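Local coordinates for protein ULam111 (Flavobacterium sp., PDB 5WUT) that probably hydrolyses the beta-glucan laminarin by cleaving its glycosidic bonds, as a laminarinase of glycoside hydrolase family 16, at residues F184-T187 and A192-P195. Residues are numbered along the deposited sequence; the frame is centred on the assembly and turned at random.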
ATOM      1  N   PHE A 184      -2.774 -12.881   7.606  1.00 10.99           N
ATOM      2  CA  PHE A 184      -2.523 -14.029   8.470  1.00  9.29           C
ATOM      3  C   PHE A 184      -3.716 -14.957   8.325  1.00  9.61           C
ATOM      4  O   PHE A 184      -4.860 -14.575   8.597  1.00 11.16           O
ATOM      5  CB  PHE A 184      -2.311 -13.589   9.930  1.00 12.26           C
ATOM      6  CG  PHE A 184      -2.043 -14.724  10.891  1.00 12.48           C
ATOM      7  CD1 PHE A 184      -0.950 -15.556  10.718  1.00 13.05           C
ATOM      8  CD2 PHE A 184      -2.870 -14.923  11.992  1.00 12.67           C
ATOM      9  CE1 PHE A 184      -0.696 -16.596  11.610  1.00 13.08           C
ATOM     10  CE2 PHE A 184      -2.625 -15.953  12.891  1.00 14.98           C
ATOM     11  CZ  PHE A 184      -1.532 -16.788  12.701  1.00 15.09           C
ATOM     12  N   ASN A 185      -3.448 -16.163   7.838  1.00 11.75           N
ATOM     13  CA  ASN A 185      -4.488 -17.146   7.593  1.00 13.45           C
ATOM     14  C   ASN A 185      -3.930 -18.535   7.825  1.00 17.36           C
ATOM     15  O   ASN A 185      -3.624 -19.257   6.875  1.00 23.05           O
ATOM     16  CB  ASN A 185      -5.025 -17.012   6.162  1.00 13.59           C
ATOM     17  CG  ASN A 185      -6.184 -17.954   5.877  1.00 20.98           C
ATOM     18  OD1 ASN A 185      -6.481 -18.852   6.662  1.00 25.55           O
ATOM     19  ND2 ASN A 185      -6.845 -17.747   4.742  1.00 27.04           N
ATOM     20  N   PRO A 186      -3.777 -18.912   9.089  1.00 15.31           N
ATOM     21  CA  PRO A 186      -3.261 -20.256   9.367  1.00 19.47           C
ATOM     22  C   PRO A 186      -4.295 -21.342   9.093  1.00 20.54           C
ATOM     23  O   PRO A 186      -5.473 -21.148   9.354  1.00 19.28           O
ATOM     24  CB  PRO A 186      -2.916 -20.190  10.854  1.00 19.34           C
ATOM     25  CG  PRO A 186      -3.837 -19.132  11.413  1.00 18.07           C
ATOM     26  CD  PRO A 186      -3.970 -18.113  10.315  1.00 16.71           C
ATOM     27  N   THR A 187      -3.843 -22.492   8.605  1.00 24.80           N
ATOM     28  CA  THR A 187      -4.755 -23.573   8.265  1.00 27.09           C
ATOM     29  C   THR A 187      -5.184 -24.288   9.542  1.00 25.34           C
ATOM     30  O   THR A 187      -6.287 -24.825   9.632  1.00 30.52           O
ATOM     31  CB  THR A 187      -4.109 -24.571   7.293  1.00 32.45           C
ATOM     32  OG1 THR A 187      -2.853 -25.001   7.828  1.00 39.41           O
ATOM     33  CG2 THR A 187      -3.877 -23.910   5.937  1.00 30.61           C
ATOM     34  N   ALA A 192      -4.387 -21.626  20.494  1.00 14.19           N
ATOM     35  CA  ALA A 192      -3.010 -21.164  20.641  1.00 17.36           C
ATOM     36  C   ALA A 192      -2.570 -20.377  19.415  1.00 14.49           C
ATOM     37  O   ALA A 192      -1.850 -19.386  19.522  1.00 14.48           O
ATOM     38  CB  ALA A 192      -2.068 -22.342  20.885  1.00 17.78           C
ATOM     39  N   ILE A 193      -3.009 -20.830  18.246  1.00 12.75           N
ATOM     40  CA  ILE A 193      -2.665 -20.188  16.980  1.00 11.20           C
ATOM     41  C   ILE A 193      -3.657 -19.082  16.633  1.00 11.04           C
ATOM     42  O   ILE A 193      -3.287 -18.041  16.081  1.00 13.21           O
ATOM     43  CB  ILE A 193      -2.624 -21.247  15.861  1.00 14.35           C
ATOM     44  CG1 ILE A 193      -1.425 -22.160  16.084  1.00 15.12           C
ATOM     45  CG2 ILE A 193      -2.552 -20.613  14.477  1.00 14.86           C
ATOM     46  CD1 ILE A 193      -1.431 -23.391  15.221  1.00 19.90           C
ATOM     47  N   TRP A 194      -4.914 -19.299  17.002  1.00 12.32           N
ATOM     48  CA  TRP A 194      -6.001 -18.424  16.569  1.00 10.79           C
ATOM     49  C   TRP A 194      -6.992 -18.158  17.686  1.00 12.08           C
ATOM     50  O   TRP A 194      -8.049 -18.793  17.755  1.00 14.61           O
ATOM     51  CB  TRP A 194      -6.718 -19.053  15.364  1.00 12.49           C
ATOM     52  CG  TRP A 194      -7.773 -18.196  14.704  1.00 12.04           C
ATOM     53  CD1 TRP A 194      -9.114 -18.218  14.947  1.00 12.26           C
ATOM     54  CD2 TRP A 194      -7.570 -17.232  13.661  1.00 10.45           C
ATOM     55  NE1 TRP A 194      -9.763 -17.322  14.127  1.00 10.85           N
ATOM     56  CE2 TRP A 194      -8.835 -16.701  13.333  1.00 10.42           C
ATOM     57  CE3 TRP A 194      -6.444 -16.762  12.980  1.00 10.78           C
ATOM     58  CZ2 TRP A 194      -9.006 -15.721  12.352  1.00 10.89           C
ATOM     59  CZ3 TRP A 194      -6.614 -15.792  12.005  1.00 13.78           C
ATOM     60  CH2 TRP A 194      -7.890 -15.280  11.704  1.00 11.34           C
ATOM     61  N   PRO A 195      -6.644 -17.229  18.581  1.00 10.84           N
ATOM     62  CA  PRO A 195      -7.569 -16.803  19.632  1.00 11.89           C
ATOM     63  C   PRO A 195      -8.556 -15.751  19.125  1.00 11.75           C
ATOM     64  O   PRO A 195      -9.056 -14.973  19.936  1.00 12.48           O
ATOM     65  CB  PRO A 195      -6.639 -16.192  20.679  1.00 11.87           C
ATOM     66  CG  PRO A 195      -5.505 -15.624  19.839  1.00 12.19           C
ATOM     67  CD  PRO A 195      -5.300 -16.645  18.759  1.00 11.46           C
TER
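In the beta-jelly-roll fold of family 16 glycoside hydrolases, the loop joining strand 179-184 to strand 200-208 closes on itself where Phe184 and Pro186 meet Ile193 and Trp194, an example of a connection in which two segments close in sequence pack through a small apolar cluster. Pro186 meets three partners. Its CD lies over the centre of the Phe184 ring, 3.5 Å above the plane, while its CG reaches the CG2 branch of Ile193 at 3.6 Å and approaches Trp194 CE3 obliquely at 3.9 Å. The proline and indole side chains run roughly at right angles to each other. Phe184 comes to the edge of the indole, its CD2 standing 3.8 Å from Trp194 CZ3. The aromatic side chains extend past one another in opposite directions, each with CG anti to its own backbone N (chi1 -180° for Phe184, -174° for Trp194), which carries the two six-membered rings into the space between the backbones. Replacing Phe184 with alanine would probably open a gap beneath Pro186 and deprive the CZ3 corner of the indole of its aromatic neighbour. Outside the cluster, Trp194 NE1 donates a hydrogen bond to Asp197 OD1, and Lys189, from the short link between the two segments, makes a cation-pi contact with the indole; together they probably help hold the ring in place. Phe184, the last residue of strand 179-184, also keeps a backbone hydrogen bond to Met172, which puts the cluster at the end of that strand. At the phenyl edge atom next to CD2, Ile193 O lies near the ring plane, 3.9 Å from Phe184 CE2.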